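Side-chain contacts in conserved hypothetical protein (Staphylococcus aureus subsp. aureus, PDB 2AP3), which is of unknown function but belongs to a family of putative cell-wall binding lipoproteins and folds into a long bundle of helices: residues D107-V110 with K111-E114; R78-E81 with F82-E85. All coordinates share one frame; numbering follows the deposited sequence.

Interaction 1: residues D107-V110 with K111-E114; sequences DNDV and KRKE
Asn108 lays its amide against the start of the Lys111 side chain, CG to CG 3.7 Å, while its OD1 accepts from the backbone N of Lys111 at 2.9 Å. The hydrogen bond is fairly straight (163°), but the donor stands well above the amide carbonyl plane. A second, weak bond reaches the same OD1 from Val110 N, so one oxygen serves two amides of the first helical turn: Asn108 is the N-cap of helix 109-150. Its CG lies anti to the backbone N (chi1 -180°), which turns the side-chain amide toward the helix start, where OD1 reaches both amides.

Asp109 and Arg112 run side by side and point the same way. OD1 of Asp109 meets Arg112 NH2 on its anti side at a modelled 2.5 Å, unusually short and not to be taken as exact, with a weak bond to NH1. Carboxylate and guanidinium planes stand almost perpendicular (85°), and OD1 alone meets both guanidinium nitrogens, so this is not a two-oxygen fork. NH1 also donates to Ile106 O and weakly to Asp107 O, tying the guanidinium to the loop before the helix. Lys111, bent at chi2 and chi3, carries NZ to Glu114 OE1 (2.7 Å) and to Val195 O in helix 157-195.

The Asn108 cap and the negative charge of Asp109 probably both favour the helix start, where the positive end of the helix dipole lies, although Arg112 partly offsets that charge.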
ATOM      1  N   ASP A 107      16.697 -23.619  17.493  1.00 23.71           N
ATOM      2  CA  ASP A 107      16.639 -24.990  18.011  1.00 22.64           C
ATOM      3  C   ASP A 107      15.272 -25.308  18.617  1.00 20.63           C
ATOM      4  O   ASP A 107      14.728 -26.403  18.413  1.00 20.07           O
ATOM      5  CB  ASP A 107      17.758 -25.185  19.042  1.00 22.95           C
ATOM      6  CG  ASP A 107      17.829 -26.592  19.586  1.00 26.09           C
ATOM      7  OD1 ASP A 107      16.932 -26.995  20.365  1.00 27.81           O
ATOM      8  OD2 ASP A 107      18.825 -27.279  19.269  1.00 30.07           O
ATOM      9  N   ASN A 108      14.715 -24.348  19.349  1.00 18.33           N
ATOM     10  CA  ASN A 108      13.442 -24.538  20.038  1.00 17.49           C
ATOM     11  C   ASN A 108      12.302 -24.633  19.029  1.00 17.08           C
ATOM     12  O   ASN A 108      12.023 -23.690  18.300  1.00 16.57           O
ATOM     13  CB  ASN A 108      13.216 -23.395  21.034  1.00 17.45           C
ATOM     14  CG  ASN A 108      11.904 -23.514  21.802  1.00 17.07           C
ATOM     15  OD1 ASN A 108      10.865 -23.825  21.240  1.00 16.66           O
ATOM     16  ND2 ASN A 108      11.963 -23.280  23.111  1.00 24.25           N
ATOM     17  N   ASP A 109      11.658 -25.791  18.993  1.00 17.02           N
ATOM     18  CA  ASP A 109      10.662 -26.061  17.977  1.00 16.90           C
ATOM     19  C   ASP A 109       9.409 -25.215  18.108  1.00 15.63           C
ATOM     20  O   ASP A 109       8.745 -24.905  17.117  1.00 15.70           O
ATOM     21  CB  ASP A 109      10.296 -27.547  17.989  1.00 18.04           C
ATOM     22  CG  ASP A 109      11.502 -28.438  17.742  1.00 22.43           C
ATOM     23  OD1 ASP A 109      12.225 -28.206  16.757  1.00 26.24           O
ATOM     24  OD2 ASP A 109      11.748 -29.359  18.545  1.00 28.36           O
ATOM     25  N   VAL A 110       9.082 -24.850  19.339  1.00 14.24           N
ATOM     26  CA  VAL A 110       7.910 -24.040  19.589  1.00 14.47           C
ATOM     27  C   VAL A 110       8.206 -22.653  19.035  1.00 15.07           C
ATOM     28  O   VAL A 110       7.381 -22.055  18.345  1.00 15.77           O
ATOM     29  CB  VAL A 110       7.604 -23.950  21.091  1.00 13.39           C
ATOM     30  CG1 VAL A 110       6.528 -22.930  21.353  1.00 14.15           C
ATOM     31  CG2 VAL A 110       7.174 -25.310  21.658  1.00 14.17           C
ATOM     32  N   LYS A 111       9.405 -22.160  19.347  1.00 16.72           N
ATOM     33  CA  LYS A 111       9.762 -20.812  18.921  1.00 18.70           C
ATOM     34  C   LYS A 111       9.982 -20.760  17.420  1.00 19.40           C
ATOM     35  O   LYS A 111       9.631 -19.762  16.783  1.00 20.99           O
ATOM     36  CB  LYS A 111      10.999 -20.321  19.683  1.00 18.30           C
ATOM     37  CG  LYS A 111      10.765 -20.092  21.173  1.00 21.07           C
ATOM     38  CD  LYS A 111       9.827 -18.919  21.457  1.00 26.87           C
ATOM     39  CE  LYS A 111      10.350 -17.617  20.893  1.00 27.00           C
ATOM     40  NZ  LYS A 111       9.285 -16.563  20.950  1.00 29.16           N
ATOM     41  N   ARG A 112      10.519 -21.828  16.840  1.00 20.83           N
ATOM     42  CA  ARG A 112      10.747 -21.888  15.396  1.00 21.92           C
ATOM     43  C   ARG A 112       9.428 -21.822  14.595  1.00 22.38           C
ATOM     44  O   ARG A 112       9.364 -21.201  13.521  1.00 22.86           O
ATOM     45  CB  ARG A 112      11.558 -23.113  15.003  1.00 23.36           C
ATOM     46  CG  ARG A 112      12.057 -23.052  13.547  1.00 25.24           C
ATOM     47  CD  ARG A 112      13.049 -24.143  13.224  1.00 29.27           C
ATOM     48  NE  ARG A 112      12.435 -25.458  13.356  1.00 31.47           N
ATOM     49  CZ  ARG A 112      12.629 -26.286  14.377  1.00 31.53           C
ATOM     50  NH1 ARG A 112      13.441 -25.962  15.381  1.00 31.50           N
ATOM     51  NH2 ARG A 112      12.006 -27.454  14.381  1.00 31.64           N
ATOM     52  N   LYS A 113       8.382 -22.447  15.122  1.00 21.42           N
ATOM     53  CA  LYS A 113       7.065 -22.381  14.466  1.00 21.83           C
ATOM     54  C   LYS A 113       6.475 -20.978  14.542  1.00 21.98           C
ATOM     55  O   LYS A 113       5.818 -20.526  13.603  1.00 21.04           O
ATOM     56  CB  LYS A 113       6.099 -23.431  15.027  1.00 21.73           C
ATOM     57  CG  LYS A 113       6.459 -24.830  14.597  1.00 25.10           C
ATOM     58  CD  LYS A 113       5.231 -25.689  14.473  1.00 26.15           C
ATOM     59  CE  LYS A 113       5.599 -27.166  14.356  1.00 29.70           C
ATOM     60  NZ  LYS A 113       6.332 -27.512  13.104  1.00 31.01           N
ATOM     61  N   GLU A 114       6.716 -20.274  15.644  1.00 22.32           N
ATOM     62  CA  GLU A 114       6.238 -18.901  15.754  1.00 23.62           C
ATOM     63  C   GLU A 114       6.887 -18.042  14.661  1.00 23.78           C
ATOM     64  O   GLU A 114       6.244 -17.166  14.072  1.00 23.57           O
ATOM     65  CB  GLU A 114       6.538 -18.328  17.135  1.00 23.72           C
ATOM     66  CG  GLU A 114       5.805 -19.034  18.257  1.00 24.53           C
ATOM     67  CD  GLU A 114       6.066 -18.417  19.608  1.00 27.52           C
ATOM     68  OE1 GLU A 114       7.210 -17.978  19.871  1.00 28.83           O
ATOM     69  OE2 GLU A 114       5.120 -18.382  20.418  1.00 27.49           O
TER

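Interaction 2: residues R78-E81 with F82-E85; sequences RLKE and FEKE
Lys80 and Glu83, three residues apart, form a salt bridge on the surface of helix 61-96, NZ lying 2.7 Å from Glu83 OE2. The ammonium comes in on the syn side of that oxygen, 27° out of the carboxylate plane. Two bends in the Lys80 chain (chi2 57°, chi3 64°) turn it across toward Glu83, so that CD and CE also rest against OE2, with CE at 3.2 Å.

One residue further on, Glu81 and Lys84 repeat the spacing with the charges exchanged. Lys84 NZ meets Glu81 OE1 at 2.9 Å, again on the syn side. A water lies beside the pair, accepting from Lys84 NZ; its very short approach to Glu81 OE2 leaves that leg doubtful. Here the acid makes the bend, at chi2, while the lysine stays extended, its CD passing 3.5 Å from Glu81 OE2. The direct grip is through OE1.

Behind these pairs the helix backbone sets the spacing: Phe82 N donates to Arg78 O at 2.9 Å, and Glu83 N to Leu79 O. Lys84 N instead turns to Glu81 O at 3.0 Å, an i to i+3 bond closing a tighter turn, whereas Lys80 O lies 4.0 Å from Lys84 N.

Phe82 and Glu85 face helix 109-150, where the Phe82 ring meets Tyr136 and Glu85 bonds His129. Arg78, held by Asn74, reaches Glu143 of that helix, while Glu81 and Lys84 touch Val38 of helix 33-50.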
ATOM      1  N   ARG A  78      -1.335  11.068  -9.872  1.00 12.17           N
ATOM      2  CA  ARG A  78      -1.541  10.192  -8.720  1.00 11.75           C
ATOM      3  C   ARG A  78      -1.047   8.787  -9.016  1.00 11.71           C
ATOM      4  O   ARG A  78      -0.349   8.178  -8.211  1.00 12.64           O
ATOM      5  CB  ARG A  78      -3.011  10.196  -8.299  1.00 12.33           C
ATOM      6  CG  ARG A  78      -3.394  11.510  -7.615  1.00 11.38           C
ATOM      7  CD  ARG A  78      -4.879  11.542  -7.215  1.00 11.98           C
ATOM      8  NE  ARG A  78      -5.793  11.646  -8.356  1.00 11.40           N
ATOM      9  CZ  ARG A  78      -6.880  10.897  -8.522  1.00 14.40           C
ATOM     10  NH1 ARG A  78      -7.222   9.976  -7.626  1.00 13.26           N
ATOM     11  NH2 ARG A  78      -7.645  11.094  -9.594  1.00 13.50           N
ATOM     12  N   LEU A  79      -1.364   8.275 -10.206  1.00 10.99           N
ATOM     13  CA  LEU A  79      -0.833   6.973 -10.585  1.00 11.47           C
ATOM     14  C   LEU A  79       0.695   6.944 -10.648  1.00 12.02           C
ATOM     15  O   LEU A  79       1.334   5.953 -10.228  1.00 11.76           O
ATOM     16  CB  LEU A  79      -1.414   6.559 -11.937  1.00 11.36           C
ATOM     17  CG  LEU A  79      -2.893   6.207 -11.916  1.00  9.99           C
ATOM     18  CD1 LEU A  79      -3.482   6.187 -13.332  1.00 13.70           C
ATOM     19  CD2 LEU A  79      -3.155   4.846 -11.182  1.00 12.13           C
ATOM     20  N   LYS A  80       1.295   8.009 -11.155  1.00 11.18           N
ATOM     21  CA  LYS A  80       2.751   8.061 -11.273  1.00 12.69           C
ATOM     22  C   LYS A  80       3.369   8.052  -9.866  1.00 12.01           C
ATOM     23  O   LYS A  80       4.314   7.286  -9.576  1.00 12.95           O
ATOM     24  CB  LYS A  80       3.169   9.299 -12.056  1.00 13.08           C
ATOM     25  CG  LYS A  80       4.679   9.448 -12.273  1.00 16.75           C
ATOM     26  CD  LYS A  80       5.277   8.229 -12.978  1.00 18.45           C
ATOM     27  CE  LYS A  80       4.712   8.085 -14.393  1.00 21.12           C
ATOM     28  NZ  LYS A  80       5.209   6.868 -15.131  1.00 24.80           N
ATOM     29  N   GLU A  81       2.844   8.890  -8.975  1.00 12.36           N
ATOM     30  CA  GLU A  81       3.346   8.895  -7.607  1.00 12.95           C
ATOM     31  C   GLU A  81       3.163   7.520  -6.957  1.00 12.48           C
ATOM     32  O   GLU A  81       4.063   7.020  -6.270  1.00 13.11           O
ATOM     33  CB  GLU A  81       2.661  10.025  -6.807  1.00 13.46           C
ATOM     34  CG  GLU A  81       3.251  10.288  -5.432  1.00 16.73           C
ATOM     35  CD  GLU A  81       4.743  10.628  -5.422  1.00 18.88           C
ATOM     36  OE1 GLU A  81       5.291  11.224  -6.390  1.00 20.44           O
ATOM     37  OE2 GLU A  81       5.363  10.326  -4.391  1.00 24.06           O
ATOM     38  N   PHE A  82       2.024   6.864  -7.201  1.00 11.79           N
ATOM     39  CA  PHE A  82       1.785   5.552  -6.599  1.00 12.54           C
ATOM     40  C   PHE A  82       2.798   4.492  -7.043  1.00 13.25           C
ATOM     41  O   PHE A  82       3.071   3.562  -6.298  1.00 13.43           O
ATOM     42  CB  PHE A  82       0.352   5.106  -6.843  1.00 12.79           C
ATOM     43  CG  PHE A  82      -0.030   3.855  -6.123  1.00 13.11           C
ATOM     44  CD1 PHE A  82      -0.143   3.841  -4.739  1.00 14.01           C
ATOM     45  CD2 PHE A  82      -0.274   2.692  -6.818  1.00 12.06           C
ATOM     46  CE1 PHE A  82      -0.519   2.669  -4.078  1.00 15.07           C
ATOM     47  CE2 PHE A  82      -0.642   1.505  -6.165  1.00 14.29           C
ATOM     48  CZ  PHE A  82      -0.753   1.513  -4.787  1.00 14.47           C
ATOM     49  N   GLU A  83       3.366   4.650  -8.238  1.00 14.34           N
ATOM     50  CA  GLU A  83       4.413   3.719  -8.712  1.00 14.79           C
ATOM     51  C   GLU A  83       5.524   3.586  -7.677  1.00 15.04           C
ATOM     52  O   GLU A  83       6.092   2.499  -7.523  1.00 15.87           O
ATOM     53  CB  GLU A  83       5.044   4.211 -10.011  1.00 15.16           C
ATOM     54  CG  GLU A  83       4.110   4.153 -11.207  1.00 14.88           C
ATOM     55  CD  GLU A  83       4.807   4.506 -12.529  1.00 16.60           C
ATOM     56  OE1 GLU A  83       6.035   4.239 -12.667  1.00 22.96           O
ATOM     57  OE2 GLU A  83       4.145   5.052 -13.425  1.00 17.61           O
ATOM     58  N   LYS A  84       5.875   4.698  -7.025  1.00 14.91           N
ATOM     59  CA  LYS A  84       6.943   4.677  -6.019  1.00 15.21           C
ATOM     60  C   LYS A  84       6.595   3.728  -4.865  1.00 16.34           C
ATOM     61  O   LYS A  84       7.477   3.043  -4.338  1.00 15.66           O
ATOM     62  CB  LYS A  84       7.257   6.086  -5.503  1.00 16.47           C
ATOM     63  CG  LYS A  84       7.818   7.033  -6.558  1.00 18.31           C
ATOM     64  CD  LYS A  84       7.817   8.452  -6.010  1.00 20.13           C
ATOM     65  CE  LYS A  84       8.183   9.479  -7.056  1.00 21.53           C
ATOM     66  NZ  LYS A  84       8.177  10.884  -6.511  1.00 22.39           N
ATOM     67  N   GLU A  85       5.322   3.695  -4.465  1.00 15.02           N
ATOM     68  CA  GLU A  85       4.871   2.752  -3.417  1.00 15.40           C
ATOM     69  C   GLU A  85       4.980   1.316  -3.919  1.00 15.76           C
ATOM     70  O   GLU A  85       5.488   0.435  -3.227  1.00 15.84           O
ATOM     71  CB  GLU A  85       3.445   3.071  -2.935  1.00 14.88           C
ATOM     72  CG  GLU A  85       2.894   2.000  -1.961  1.00 16.01           C
ATOM     73  CD  GLU A  85       1.585   2.399  -1.286  1.00 16.18           C
ATOM     74  OE1 GLU A  85       1.270   3.621  -1.238  1.00 18.88           O
ATOM     75  OE2 GLU A  85       0.849   1.475  -0.828  1.00 17.77           O
TER
HETATM   76  O   HOH W   1       7.575  10.610  -3.408  1.00 27.28           O

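How the interactions relate
From the N terminus the chain runs through helices 10-30 and 33-50 and reaches interaction 2 inside helix 61-96. Interaction 1 comes later, at the start of helix 109-150. Interaction 2 lies wholly within one helix and interaction 1 spans a loop-to-helix junction; each joins residues close in sequence, so neither closes a long loop, and they follow in series without nesting or crossing. Their centres lie 40 Å apart and their nearest atoms about 24 Å, without touching. Residues 78-85 touch both helix 33-50 and helix 109-150, near the middle of the molecule, whereas residues 107-114 lie towards one end, where Asp14 of helix 10-30 and Val195 of helix 157-195 approach.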